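Glycosyltransferase (Streptomyces halstedii, PDB 3WAD) is a GT-B-fold glycosyltransferase related to erythromycin biosynthesis protein CIII, with two Rossmann-like domains, each holding a parallel sheet flanked by helices. Local coordinates at residues B[9-12]-B[13-17]; B[81-84]-B[85-88]; B[114-117]-B[118-122]; B[410-413]-B[414-417]. All coordinates share one frame; numbering follows the deposited sequence.

Contact 1: B[9-12]-B[13-17]; sequences ANRS and HLYNM
Asn10 caps helix 11-16 by turning its amide oxygen onto the backbone of His13: OD1 takes His13 N at 2.9 Å, in the amide plane and on a lone pair. CG stands anti to the Asn10 backbone N (chi1 177°), which carries the amide over the first turn. There the same OD1 lies at the edge of the imidazole, in its plane and 3.3 Å from His13 CD2, with amide and ring almost perpendicular. Leu14 N closes the turn on Asn10 O at 2.9 Å, and the buried Leu14 side chain packs on Ala42 and Ile43 of helix 40-44. This capped helix follows strand 2-6 after a short loop, the strand-turn-helix opening of a Rossmann-like domain. The imidazole itself is placed from outside, with ND1 bonded to Asp130 and the rings of Phe8 and Phe152 against it. The Arg11 side is the more solvent-exposed, although Tyr15 meets Phe229 edge-to-face. Arg11 CG rests 3.4 Å from Tyr15 CZ, the two side chains running alongside and the same way. Bent at chi3 (27°), the arginine sets its guanidinium at 67° to the phenol ring, so the planes do not stack, and Tyr15 OH lies near the guanidinium edge.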
ATOM      1  N   ALA B   9     -18.723  -0.880  -0.440  1.00 21.97           N
ATOM      2  CA  ALA B   9     -18.027  -1.230  -1.692  1.00 23.01           C
ATOM      3  C   ALA B   9     -18.095  -0.138  -2.741  1.00 23.62           C
ATOM      4  O   ALA B   9     -19.036  -0.049  -3.573  1.00 22.73           O
ATOM      5  CB  ALA B   9     -18.505  -2.636  -2.257  1.00 22.25           C
ATOM      6  N   ASN B  10     -17.085   0.732  -2.705  1.00 23.49           N
ATOM      7  CA  ASN B  10     -17.011   1.869  -3.610  1.00 23.49           C
ATOM      8  C   ASN B  10     -15.556   2.204  -3.678  1.00 24.24           C
ATOM      9  O   ASN B  10     -14.973   2.502  -2.627  1.00 22.81           O
ATOM     10  CB  ASN B  10     -17.752   3.107  -3.039  1.00 22.68           C
ATOM     11  CG  ASN B  10     -17.621   4.342  -3.962  1.00 26.12           C
ATOM     12  OD1 ASN B  10     -16.646   5.096  -3.937  1.00 27.49           O
ATOM     13  ND2 ASN B  10     -18.623   4.541  -4.771  1.00 32.68           N
ATOM     14  N   ARG B  11     -14.988   2.226  -4.869  1.00 22.19           N
ATOM     15  CA  ARG B  11     -13.565   2.425  -4.999  1.00 24.21           C
ATOM     16  C   ARG B  11     -13.066   3.791  -4.507  1.00 21.53           C
ATOM     17  O   ARG B  11     -11.946   3.859  -3.978  1.00 23.60           O
ATOM     18  CB  ARG B  11     -13.094   2.186  -6.444  1.00 23.47           C
ATOM     19  CG  ARG B  11     -11.614   1.801  -6.629  1.00 30.95           C
ATOM     20  CD  ARG B  11     -11.442   1.060  -8.007  1.00 44.78           C
ATOM     21  NE  ARG B  11     -12.485   1.492  -8.940  1.00 50.52           N
ATOM     22  CZ  ARG B  11     -13.546   0.769  -9.318  1.00 55.90           C
ATOM     23  NH1 ARG B  11     -13.727  -0.482  -8.886  1.00 55.91           N
ATOM     24  NH2 ARG B  11     -14.441   1.304 -10.150  1.00 56.35           N
ATOM     25  N   SER B  12     -13.812   4.850  -4.789  1.00 21.36           N
ATOM     26  CA  SER B  12     -13.462   6.227  -4.365  1.00 22.24           C
ATOM     27  C   SER B  12     -13.419   6.308  -2.835  1.00 21.20           C
ATOM     28  O   SER B  12     -12.536   6.898  -2.303  1.00 24.20           O
ATOM     29  CB  SER B  12     -14.521   7.254  -4.865  1.00 21.99           C
ATOM     30  OG  SER B  12     -14.410   7.279  -6.279  1.00 28.10           O
ATOM     31  N   HIS B  13     -14.423   5.780  -2.154  1.00 21.77           N
ATOM     32  CA  HIS B  13     -14.436   5.890  -0.698  1.00 22.03           C
ATOM     33  C   HIS B  13     -13.364   4.972  -0.147  1.00 22.58           C
ATOM     34  O   HIS B  13     -12.742   5.327   0.849  1.00 23.08           O
ATOM     35  CB  HIS B  13     -15.782   5.532  -0.130  1.00 21.08           C
ATOM     36  CG  HIS B  13     -16.817   6.597  -0.316  1.00 23.66           C
ATOM     37  ND1 HIS B  13     -17.280   7.357   0.739  1.00 19.23           N
ATOM     38  CD2 HIS B  13     -17.522   7.001  -1.429  1.00 20.35           C
ATOM     39  CE1 HIS B  13     -18.207   8.197   0.293  1.00 26.09           C
ATOM     40  NE2 HIS B  13     -18.404   7.966  -1.007  1.00 20.09           N
ATOM     41  N   LEU B  14     -13.098   3.826  -0.799  1.00 20.62           N
ATOM     42  CA  LEU B  14     -11.888   3.035  -0.452  1.00 20.57           C
ATOM     43  C   LEU B  14     -10.609   3.811  -0.553  1.00 20.44           C
ATOM     44  O   LEU B  14      -9.889   3.874   0.452  1.00 17.98           O
ATOM     45  CB  LEU B  14     -11.790   1.715  -1.204  1.00 20.70           C
ATOM     46  CG  LEU B  14     -10.426   1.024  -1.027  1.00 24.27           C
ATOM     47  CD1 LEU B  14     -10.068   0.680   0.449  1.00 21.68           C
ATOM     48  CD2 LEU B  14     -10.251  -0.181  -1.980  1.00 25.47           C
ATOM     49  N   TYR B  15     -10.284   4.383  -1.737  1.00 18.63           N
ATOM     50  CA  TYR B  15      -9.041   5.144  -1.933  1.00 21.15           C
ATOM     51  C   TYR B  15      -8.853   6.307  -0.963  1.00 20.94           C
ATOM     52  O   TYR B  15      -7.702   6.719  -0.664  1.00 22.34           O
ATOM     53  CB  TYR B  15      -9.030   5.769  -3.338  1.00 20.88           C
ATOM     54  CG  TYR B  15      -8.843   4.762  -4.430  1.00 23.07           C
ATOM     55  CD1 TYR B  15      -8.796   3.374  -4.152  1.00 22.24           C
ATOM     56  CD2 TYR B  15      -8.675   5.211  -5.744  1.00 26.50           C
ATOM     57  CE1 TYR B  15      -8.593   2.457  -5.173  1.00 26.64           C
ATOM     58  CE2 TYR B  15      -8.508   4.328  -6.760  1.00 30.51           C
ATOM     59  CZ  TYR B  15      -8.454   2.963  -6.480  1.00 31.68           C
ATOM     60  OH  TYR B  15      -8.270   2.133  -7.556  1.00 34.38           O
ATOM     61  N   ASN B  16      -9.962   6.877  -0.533  1.00 19.89           N
ATOM     62  CA  ASN B  16      -9.924   7.971   0.444  1.00 21.17           C
ATOM     63  C   ASN B  16      -9.111   7.549   1.746  1.00 22.23           C
ATOM     64  O   ASN B  16      -8.402   8.372   2.363  1.00 23.04           O
ATOM     65  CB  ASN B  16     -11.383   8.351   0.781  1.00 19.87           C
ATOM     66  CG  ASN B  16     -11.483   9.450   1.846  1.00 21.70           C
ATOM     67  OD1 ASN B  16     -11.986   9.238   2.967  1.00 25.84           O
ATOM     68  ND2 ASN B  16     -11.018  10.613   1.499  1.00 16.08           N
ATOM     69  N   MET B  17      -9.237   6.276   2.144  1.00 23.15           N
ATOM     70  CA  MET B  17      -8.580   5.772   3.370  1.00 24.67           C
ATOM     71  C   MET B  17      -7.392   4.860   3.164  1.00 24.51           C
ATOM     72  O   MET B  17      -6.816   4.356   4.122  1.00 24.91           O
ATOM     73  CB  MET B  17      -9.587   5.142   4.294  1.00 24.46           C
ATOM     74  CG  MET B  17     -10.493   4.115   3.717  1.00 27.03           C
ATOM     75  SD  MET B  17     -11.838   3.664   4.945  1.00 42.05           S
ATOM     76  CE  MET B  17     -11.072   2.220   4.851  1.00 16.13           C
TER

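Contact 2: B[81-84]-B[85-88]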
ATOM      1  N   GLU B  81     -27.751  20.920   1.088  1.00 30.03           N
ATOM      2  CA  GLU B  81     -28.570  22.131   1.159  1.00 29.15           C
ATOM      3  C   GLU B  81     -27.917  23.088   2.204  1.00 29.56           C
ATOM      4  O   GLU B  81     -27.754  22.709   3.384  1.00 27.88           O
ATOM      5  CB  GLU B  81     -29.991  21.752   1.623  1.00 29.66           C
ATOM      6  CG  GLU B  81     -30.937  22.949   1.813  1.00 29.93           C
ATOM      7  CD  GLU B  81     -31.020  23.762   0.529  1.00 31.62           C
ATOM      8  OE1 GLU B  81     -31.555  23.257  -0.443  1.00 33.45           O
ATOM      9  OE2 GLU B  81     -30.509  24.879   0.470  1.00 30.51           O
ATOM     10  N   THR B  82     -27.616  24.328   1.816  1.00 28.06           N
ATOM     11  CA  THR B  82     -27.094  25.272   2.819  1.00 29.50           C
ATOM     12  C   THR B  82     -27.922  26.589   2.952  1.00 30.90           C
ATOM     13  O   THR B  82     -27.587  27.439   3.799  1.00 31.26           O
ATOM     14  CB  THR B  82     -25.643  25.650   2.599  1.00 29.50           C
ATOM     15  OG1 THR B  82     -25.534  26.379   1.383  1.00 30.21           O
ATOM     16  CG2 THR B  82     -24.709  24.417   2.529  1.00 31.38           C
ATOM     17  N   ARG B  83     -28.990  26.760   2.170  1.00 29.25           N
ATOM     18  CA  ARG B  83     -29.868  27.917   2.388  1.00 29.12           C
ATOM     19  C   ARG B  83     -30.550  27.867   3.767  1.00 27.98           C
ATOM     20  O   ARG B  83     -31.283  26.936   4.082  1.00 27.50           O
ATOM     21  CB  ARG B  83     -30.921  28.023   1.255  1.00 28.89           C
ATOM     22  CG  ARG B  83     -30.259  28.423  -0.113  1.00 29.73           C
ATOM     23  CD  ARG B  83     -31.161  28.176  -1.278  1.00 24.33           C
ATOM     24  NE  ARG B  83     -31.500  26.755  -1.363  1.00 29.60           N
ATOM     25  CZ  ARG B  83     -32.369  26.242  -2.242  1.00 34.27           C
ATOM     26  NH1 ARG B  83     -33.030  27.047  -3.129  1.00 37.52           N
ATOM     27  NH2 ARG B  83     -32.599  24.942  -2.255  1.00 34.17           N
ATOM     28  N   PRO B  84     -30.309  28.890   4.610  1.00 28.00           N
ATOM     29  CA  PRO B  84     -30.832  28.840   5.991  1.00 26.90           C
ATOM     30  C   PRO B  84     -32.351  28.602   6.040  1.00 27.81           C
ATOM     31  O   PRO B  84     -32.829  27.843   6.921  1.00 27.48           O
ATOM     32  CB  PRO B  84     -30.439  30.216   6.574  1.00 28.12           C
ATOM     33  CG  PRO B  84     -29.220  30.628   5.773  1.00 29.33           C
ATOM     34  CD  PRO B  84     -29.569  30.123   4.326  1.00 26.45           C
ATOM     35  N   GLU B  85     -33.108  29.177   5.091  1.00 26.91           N
ATOM     36  CA  GLU B  85     -34.605  29.037   5.127  1.00 27.08           C
ATOM     37  C   GLU B  85     -35.079  27.635   4.850  1.00 26.87           C
ATOM     38  O   GLU B  85     -36.167  27.286   5.261  1.00 28.72           O
ATOM     39  CB  GLU B  85     -35.331  29.959   4.156  1.00 25.45           C
ATOM     40  CG  GLU B  85     -35.021  29.763   2.656  1.00 28.48           C
ATOM     41  CD  GLU B  85     -33.697  30.400   2.270  1.00 32.77           C
ATOM     42  OE1 GLU B  85     -32.816  30.664   3.161  1.00 35.87           O
ATOM     43  OE2 GLU B  85     -33.532  30.656   1.074  1.00 39.23           O
ATOM     44  N   LYS B  86     -34.287  26.848   4.153  1.00 26.33           N
ATOM     45  CA  LYS B  86     -34.651  25.463   3.849  1.00 28.50           C
ATOM     46  C   LYS B  86     -34.258  24.527   4.982  1.00 28.53           C
ATOM     47  O   LYS B  86     -34.702  23.402   5.065  1.00 30.09           O
ATOM     48  CB  LYS B  86     -33.895  24.996   2.617  1.00 28.53           C
ATOM     49  CG  LYS B  86     -34.022  25.890   1.406  1.00 32.39           C
ATOM     50  CD  LYS B  86     -35.393  25.640   0.826  1.00 32.52           C
ATOM     51  CE  LYS B  86     -35.377  25.596  -0.638  1.00 35.85           C
ATOM     52  NZ  LYS B  86     -36.779  25.961  -1.129  1.00 36.15           N
ATOM     53  N   LEU B  87     -33.400  24.994   5.860  1.00 30.29           N
ATOM     54  CA  LEU B  87     -32.837  24.163   6.957  1.00 30.59           C
ATOM     55  C   LEU B  87     -33.727  24.202   8.210  1.00 30.54           C
ATOM     56  O   LEU B  87     -33.304  24.563   9.300  1.00 31.41           O
ATOM     57  CB  LEU B  87     -31.375  24.581   7.248  1.00 30.90           C
ATOM     58  CG  LEU B  87     -30.403  24.218   6.110  1.00 30.43           C
ATOM     59  CD1 LEU B  87     -29.014  24.650   6.408  1.00 26.30           C
ATOM     60  CD2 LEU B  87     -30.492  22.681   5.803  1.00 31.22           C
ATOM     61  N   THR B  88     -34.954  23.784   8.050  1.00 30.38           N
ATOM     62  CA  THR B  88     -35.891  23.681   9.169  1.00 30.03           C
ATOM     63  C   THR B  88     -35.746  22.307   9.837  1.00 29.66           C
ATOM     64  O   THR B  88     -35.215  21.384   9.217  1.00 27.14           O
ATOM     65  CB  THR B  88     -37.318  23.704   8.642  1.00 30.94           C
ATOM     66  OG1 THR B  88     -37.480  22.576   7.795  1.00 31.73           O
ATOM     67  CG2 THR B  88     -37.579  24.983   7.763  1.00 32.93           C
TER
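Lys86 lies alongside Arg83 with its chain drawn across one face of the guanidinium, an unusual placing for two side chains of like charge. CE makes the contact, 3.3 Å from Arg83 NH2 and offset toward the rim of the flat group, while the lysine NZ comes to 4.4 Å from Arg83 NH1. The bend at chi2 of Lys86 (-76°) turns its chain over the arginine. Mutual repulsion is probably eased by Glu81, which meets the same guanidinium at its edge. Arg83 grips that carboxylate side-on: NE reaches Glu81 OE2 at 2.8 Å and NH2 reaches Glu81 OE1 at 2.7 Å, both on the syn side and both within a few degrees of the guanidinium plane, though tilted about 25° out of the carboxylate plane. Glu81 OE2 also takes the backbone N of Arg83 at 3.0 Å, through its anti lone pair. Three bonds thus hold the carboxylate against one residue and fix the rotation of the guanidinium on which Lys86 lies. The methylenes of Lys86 complete the packing, with CB 3.7 Å from Glu81 CG. Beneath them the chain turns tightly: Lys86 N donates to Arg83 O, Leu87 N to Pro84 O, and Leu87 is the centre of an inverse gamma turn. Leu87 CD2 reaches back to Glu81 O at 3.7 Å. The whole bend belongs to the loop between strand 49-52 and helix 89-106. It is fastened to helix 156-168, where Arg159 donates to Glu81 O and Leu87 packs on Arg159 and Met160, and it leads into helix 89-106, whose first turn Thr88 caps through Tyr91 N.

Contact 3: B[114-117]-B[118-122]; sequences DLVA and HARQW
Val116 offers a methyl group to the flat face of Arg120, one helical turn further on. CG1 sits under the centre of the guanidinium, 3.5 Å from Arg120 CZ, with the two side chains side by side and pointing the same way. The valine presents this branch because CG1 is anti to its backbone N (chi1 -179°), while the arginine bends at chi3 to bring its guanidinium down flat over it. The backbone bond beneath is short: Arg120 N donates to Val116 O at 2.7 Å, and Arg120 CG also leans on that oxygen at 3.3 Å. Ala117 O accepts from Gln121 N at 3.0 Å and from a water at 2.9 Å, which in turn accepts from Gln121 NE2 at 2.8 Å. The glutamine folds its amide back toward the helix, and the water bridges side chain and carbonyl. In the next shell, Val116 also packs on Ile138 of helix 135-141, and both it and Arg120 touch His191. Leu115 and Ala119 pack on Leu4 of strand 2-6 and on Ala139, His118 NE2 is hydrogen-bonded to His32, and Asp114 OD2 takes the backbone N of Gly54. Arg240 of the second subunit packs against Asp114, Ala117 and His118, which places this face of helix 109-122 at the dimer contact. Because Val116 meets Arg120 through the guanidinium face, the contact is probably one largely of dispersion and leaves the arginine's N-H groups unused by it; polar bonding across the turn rests with the backbone and the bridging water.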
ATOM      1  N   ASP B 114     -21.941  -9.632   9.958  1.00 31.32           N
ATOM      2  CA  ASP B 114     -20.565 -10.084   9.641  1.00 33.35           C
ATOM      3  C   ASP B 114     -19.552  -9.198  10.229  1.00 31.51           C
ATOM      4  O   ASP B 114     -18.542  -9.690  10.724  1.00 33.62           O
ATOM      5  CB  ASP B 114     -20.245 -10.195   8.129  1.00 32.94           C
ATOM      6  CG  ASP B 114     -20.984 -11.322   7.465  1.00 39.69           C
ATOM      7  OD1 ASP B 114     -21.920 -11.865   8.114  1.00 42.25           O
ATOM      8  OD2 ASP B 114     -20.667 -11.646   6.281  1.00 40.58           O
ATOM      9  N   LEU B 115     -19.715  -7.875  10.139  1.00 30.36           N
ATOM     10  CA  LEU B 115     -18.661  -7.023  10.768  1.00 27.61           C
ATOM     11  C   LEU B 115     -18.615  -7.136  12.337  1.00 27.75           C
ATOM     12  O   LEU B 115     -17.536  -7.071  12.924  1.00 26.38           O
ATOM     13  CB  LEU B 115     -18.738  -5.530  10.343  1.00 26.04           C
ATOM     14  CG  LEU B 115     -17.582  -4.606  10.748  1.00 24.88           C
ATOM     15  CD1 LEU B 115     -16.296  -4.925   9.940  1.00 19.60           C
ATOM     16  CD2 LEU B 115     -17.949  -3.131  10.482  1.00 24.10           C
ATOM     17  N   VAL B 116     -19.786  -7.174  12.978  1.00 29.36           N
ATOM     18  CA  VAL B 116     -19.826  -7.415  14.465  1.00 29.95           C
ATOM     19  C   VAL B 116     -19.112  -8.744  14.866  1.00 30.05           C
ATOM     20  O   VAL B 116     -18.182  -8.746  15.690  1.00 30.24           O
ATOM     21  CB  VAL B 116     -21.231  -7.389  14.996  1.00 29.21           C
ATOM     22  CG1 VAL B 116     -21.207  -7.616  16.545  1.00 29.77           C
ATOM     23  CG2 VAL B 116     -21.911  -6.001  14.686  1.00 29.92           C
ATOM     24  N   ALA B 117     -19.506  -9.837  14.202  1.00 30.81           N
ATOM     25  CA  ALA B 117     -18.844 -11.140  14.389  1.00 31.19           C
ATOM     26  C   ALA B 117     -17.350 -11.055  14.289  1.00 31.23           C
ATOM     27  O   ALA B 117     -16.680 -11.595  15.162  1.00 32.98           O
ATOM     28  CB  ALA B 117     -19.383 -12.209  13.450  1.00 30.29           C
ATOM     29  N   HIS B 118     -16.802 -10.380  13.249  1.00 31.80           N
ATOM     30  CA  HIS B 118     -15.345 -10.143  13.120  1.00 30.95           C
ATOM     31  C   HIS B 118     -14.760  -9.289  14.231  1.00 32.63           C
ATOM     32  O   HIS B 118     -13.590  -9.492  14.696  1.00 30.75           O
ATOM     33  CB  HIS B 118     -14.996  -9.488  11.758  1.00 31.70           C
ATOM     34  CG  HIS B 118     -13.517  -9.384  11.508  1.00 29.84           C
ATOM     35  ND1 HIS B 118     -12.732 -10.496  11.326  1.00 28.10           N
ATOM     36  CD2 HIS B 118     -12.685  -8.317  11.399  1.00 30.18           C
ATOM     37  CE1 HIS B 118     -11.475 -10.127  11.147  1.00 31.43           C
ATOM     38  NE2 HIS B 118     -11.412  -8.804  11.191  1.00 30.73           N
ATOM     39  N   ALA B 119     -15.508  -8.242  14.608  1.00 33.74           N
ATOM     40  CA  ALA B 119     -14.995  -7.389  15.714  1.00 36.53           C
ATOM     41  C   ALA B 119     -14.924  -8.268  16.994  1.00 35.96           C
ATOM     42  O   ALA B 119     -13.931  -8.208  17.690  1.00 36.12           O
ATOM     43  CB  ALA B 119     -15.827  -6.041  15.928  1.00 33.38           C
ATOM     44  N   ARG B 120     -15.914  -9.142  17.189  1.00 37.62           N
ATOM     45  CA  ARG B 120     -15.972  -9.980  18.431  1.00 39.72           C
ATOM     46  C   ARG B 120     -14.786 -10.957  18.417  1.00 41.10           C
ATOM     47  O   ARG B 120     -13.967 -10.973  19.365  1.00 42.49           O
ATOM     48  CB  ARG B 120     -17.303 -10.689  18.623  1.00 38.94           C
ATOM     49  CG  ARG B 120     -18.503  -9.774  18.835  1.00 43.49           C
ATOM     50  CD  ARG B 120     -19.641 -10.438  19.669  1.00 46.32           C
ATOM     51  NE  ARG B 120     -20.949 -10.449  18.996  1.00 46.50           N
ATOM     52  CZ  ARG B 120     -22.012  -9.652  19.245  1.00 46.47           C
ATOM     53  NH1 ARG B 120     -21.978  -8.653  20.145  1.00 48.40           N
ATOM     54  NH2 ARG B 120     -23.131  -9.819  18.527  1.00 38.96           N
ATOM     55  N   GLN B 121     -14.593 -11.630  17.280  1.00 40.52           N
ATOM     56  CA  GLN B 121     -13.435 -12.514  17.096  1.00 39.99           C
ATOM     57  C   GLN B 121     -12.128 -11.818  17.195  1.00 37.95           C
ATOM     58  O   GLN B 121     -11.314 -12.148  18.056  1.00 39.09           O
ATOM     59  CB  GLN B 121     -13.514 -13.263  15.770  1.00 41.12           C
ATOM     60  CG  GLN B 121     -14.448 -14.406  15.823  1.00 46.13           C
ATOM     61  CD  GLN B 121     -14.383 -15.180  17.198  1.00 53.12           C
ATOM     62  OE1 GLN B 121     -13.305 -15.674  17.628  1.00 49.21           O
ATOM     63  NE2 GLN B 121     -15.562 -15.281  17.876  1.00 53.60           N
ATOM     64  N   TRP B 122     -11.892 -10.861  16.314  1.00 35.92           N
ATOM     65  CA  TRP B 122     -10.579 -10.190  16.211  1.00 32.41           C
ATOM     66  C   TRP B 122     -10.295  -9.241  17.330  1.00 33.22           C
ATOM     67  O   TRP B 122      -9.118  -8.787  17.530  1.00 32.72           O
ATOM     68  CB  TRP B 122     -10.507  -9.334  14.900  1.00 32.45           C
ATOM     69  CG  TRP B 122      -9.078  -8.996  14.447  1.00 30.23           C
ATOM     70  CD1 TRP B 122      -8.019  -9.890  14.432  1.00 29.91           C
ATOM     71  CD2 TRP B 122      -8.566  -7.779  13.859  1.00 29.75           C
ATOM     72  NE1 TRP B 122      -6.926  -9.320  13.924  1.00 25.16           N
ATOM     73  CE2 TRP B 122      -7.200  -8.020  13.557  1.00 27.27           C
ATOM     74  CE3 TRP B 122      -9.117  -6.532  13.537  1.00 27.74           C
ATOM     75  CZ2 TRP B 122      -6.359  -7.045  12.949  1.00 26.09           C
ATOM     76  CZ3 TRP B 122      -8.290  -5.560  12.957  1.00 21.12           C
ATOM     77  CH2 TRP B 122      -6.907  -5.811  12.682  1.00 27.62           C
TER
HETATM   78  O   HOH W   1     -17.619 -14.037  16.365  1.00 41.30           O

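Contact 4: B[410-413]-B[414-417]; sequences VRVA and ERGR
The last turn of helix 402-415 is closed by three successive backbone bonds, Glu414 N to Val410 O, Arg415 N to Arg411 O and Gly416 N to Val412 O, each 2.9 Å long, before Gly416 leaves helical geometry. Val410 and Glu414, joined by the first of these bonds, run side by side. The methyl CG1 of Val410 lies 3.5 Å from Glu414 OE2, and Glu414 CB is 3.4 Å from Val410 O, so the glutamate chain, extended beyond CG, follows the helix surface and its carboxylate meets the valine side chain by van der Waals contact alone. Arg411 and Arg415 form a second pair running the same way. The Arg415 group is modelled with one face over Arg411 O, but the fit of its tip against the Arg411 side chain is too tight to be trusted in detail; Arg411 NH1 and Arg415 NH1 are about 4.5 Å apart as modelled. A shared acidic neighbour probably offsets the like charges: Glu408, about one turn before Arg411, forms a salt bridge with Arg411 and a long, weak ion pair with Arg415. Past the helix end, Arg417 folds back, its CB 3.7 Å from Ala413 O, and the face of its guanidinium is turned to Glu414 CG. Basic groups near the carbonyl end of a helix would be expected to interact favourably with its dipole. As is common in GT-B proteins, this C-terminal helix has crossed back to the N-terminal domain, where Val412 and Ala413 pack on Leu126 of strand 126-130, Val412 also on Pro146, and Val410 on Met1 and His29.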
ATOM      1  N   VAL B 410      -3.435   6.479  17.840  1.00 26.78           N
ATOM      2  CA  VAL B 410      -2.967   5.632  18.961  1.00 26.58           C
ATOM      3  C   VAL B 410      -3.437   6.311  20.251  1.00 27.31           C
ATOM      4  O   VAL B 410      -3.869   5.603  21.143  1.00 28.80           O
ATOM      5  CB  VAL B 410      -1.432   5.417  18.916  1.00 26.56           C
ATOM      6  CG1 VAL B 410      -0.843   4.896  20.260  1.00 30.13           C
ATOM      7  CG2 VAL B 410      -1.049   4.432  17.776  1.00 25.36           C
ATOM      8  N   ARG B 411      -3.391   7.655  20.339  1.00 29.27           N
ATOM      9  CA  ARG B 411      -3.904   8.331  21.571  1.00 30.52           C
ATOM     10  C   ARG B 411      -5.386   8.139  21.699  1.00 30.24           C
ATOM     11  O   ARG B 411      -5.877   8.062  22.799  1.00 30.99           O
ATOM     12  CB  ARG B 411      -3.513   9.805  21.645  1.00 31.29           C
ATOM     13  CG  ARG B 411      -1.965   9.970  21.888  1.00 37.80           C
ATOM     14  CD  ARG B 411      -1.509  11.397  22.076  1.00 45.37           C
ATOM     15  NE  ARG B 411      -0.339  11.693  21.224  1.00 53.33           N
ATOM     16  CZ  ARG B 411      -0.388  12.332  20.046  1.00 56.10           C
ATOM     17  NH1 ARG B 411      -1.551  12.760  19.555  1.00 58.12           N
ATOM     18  NH2 ARG B 411       0.725  12.555  19.349  1.00 56.33           N
ATOM     19  N   VAL B 412      -6.128   8.045  20.581  1.00 28.97           N
ATOM     20  CA  VAL B 412      -7.580   7.735  20.667  1.00 27.05           C
ATOM     21  C   VAL B 412      -7.776   6.354  21.206  1.00 25.84           C
ATOM     22  O   VAL B 412      -8.651   6.154  22.051  1.00 25.29           O
ATOM     23  CB  VAL B 412      -8.412   7.769  19.289  1.00 26.52           C
ATOM     24  CG1 VAL B 412      -9.787   7.015  19.421  1.00 29.73           C
ATOM     25  CG2 VAL B 412      -8.698   9.150  18.916  1.00 28.85           C
ATOM     26  N   ALA B 413      -7.031   5.368  20.697  1.00 26.21           N
ATOM     27  CA  ALA B 413      -7.339   4.015  21.172  1.00 26.27           C
ATOM     28  C   ALA B 413      -6.871   3.877  22.627  1.00 28.18           C
ATOM     29  O   ALA B 413      -7.501   3.148  23.388  1.00 27.82           O
ATOM     30  CB  ALA B 413      -6.746   2.952  20.332  1.00 28.34           C
ATOM     31  N   GLU B 414      -5.804   4.588  22.996  1.00 30.47           N
ATOM     32  CA  GLU B 414      -5.283   4.433  24.387  1.00 34.78           C
ATOM     33  C   GLU B 414      -6.162   5.150  25.413  1.00 35.05           C
ATOM     34  O   GLU B 414      -6.394   4.607  26.454  1.00 34.19           O
ATOM     35  CB  GLU B 414      -3.827   4.895  24.497  1.00 34.94           C
ATOM     36  CG  GLU B 414      -2.888   3.787  24.022  1.00 41.85           C
ATOM     37  CD  GLU B 414      -1.431   4.240  23.778  1.00 49.58           C
ATOM     38  OE1 GLU B 414      -1.089   5.450  23.970  1.00 54.49           O
ATOM     39  OE2 GLU B 414      -0.617   3.358  23.370  1.00 52.08           O
ATOM     40  N   ARG B 415      -6.579   6.377  25.065  1.00 38.31           N
ATOM     41  CA  ARG B 415      -7.463   7.272  25.854  1.00 40.64           C
ATOM     42  C   ARG B 415      -8.805   6.608  25.938  1.00 41.43           C
ATOM     43  O   ARG B 415      -9.429   6.619  27.001  1.00 43.19           O
ATOM     44  CB  ARG B 415      -7.593   8.688  25.207  1.00 41.45           C
ATOM     45  CG  ARG B 415      -6.778   9.870  25.899  1.00 42.96           C
ATOM     46  CD  ARG B 415      -7.102  11.242  25.217  1.00 47.99           C
ATOM     47  NE  ARG B 415      -6.023  11.659  24.295  1.00 52.76           N
ATOM     48  CZ  ARG B 415      -6.120  11.807  22.959  1.00 54.00           C
ATOM     49  NH1 ARG B 415      -5.049  12.166  22.260  1.00 54.75           N
ATOM     50  NH2 ARG B 415      -7.262  11.612  22.307  1.00 53.57           N
ATOM     51  N   GLY B 416      -9.209   5.964  24.846  1.00 40.45           N
ATOM     52  CA  GLY B 416     -10.386   5.069  24.814  1.00 41.45           C
ATOM     53  C   GLY B 416     -10.270   3.759  25.563  1.00 42.34           C
ATOM     54  O   GLY B 416     -11.090   2.837  25.337  1.00 43.00           O
ATOM     55  N   ARG B 417      -9.276   3.644  26.461  1.00 42.58           N
ATOM     56  CA  ARG B 417      -9.141   2.392  27.274  1.00 43.53           C
ATOM     57  C   ARG B 417      -8.832   2.609  28.798  1.00 44.40           C
ATOM     58  O   ARG B 417      -8.300   3.652  29.208  1.00 43.63           O
ATOM     59  CB  ARG B 417      -8.138   1.418  26.653  1.00 44.09           C
ATOM     60  CG  ARG B 417      -6.876   1.235  27.499  1.00 42.91           C
ATOM     61  CD  ARG B 417      -5.613   1.540  26.678  1.00 48.13           C
ATOM     62  NE  ARG B 417      -5.394   0.518  25.677  1.00 49.39           N
ATOM     63  CZ  ARG B 417      -4.304  -0.223  25.575  1.00 50.97           C
ATOM     64  NH1 ARG B 417      -3.282   0.016  26.404  1.00 55.72           N
ATOM     65  NH2 ARG B 417      -4.227  -1.180  24.627  1.00 47.93           N
TER

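All four contacts are local, and each lies in or against the N-terminal domain. Contact 1, the nearest to the centre of the chain, starts a helix; contact 4 ends one; contact 3 lies within a helix; contact 2 is a loop turn. Contacts 1 and 2 are surface contacts, 3 and 4 partly buried. Contacts 1 and 4 both engage strand 126-130, through Asp130 and Leu126; contact 3 packs on strand 2-6 and alone meets the second subunit; contact 2 holds to helix 156-168. The centres of contacts 2 and 3 are about 40 Å apart. Arginine recurs: beside a phenol in contact 1, locked to a carboxylate in contact 2, over a methyl in contact 3 and paired in contact 4.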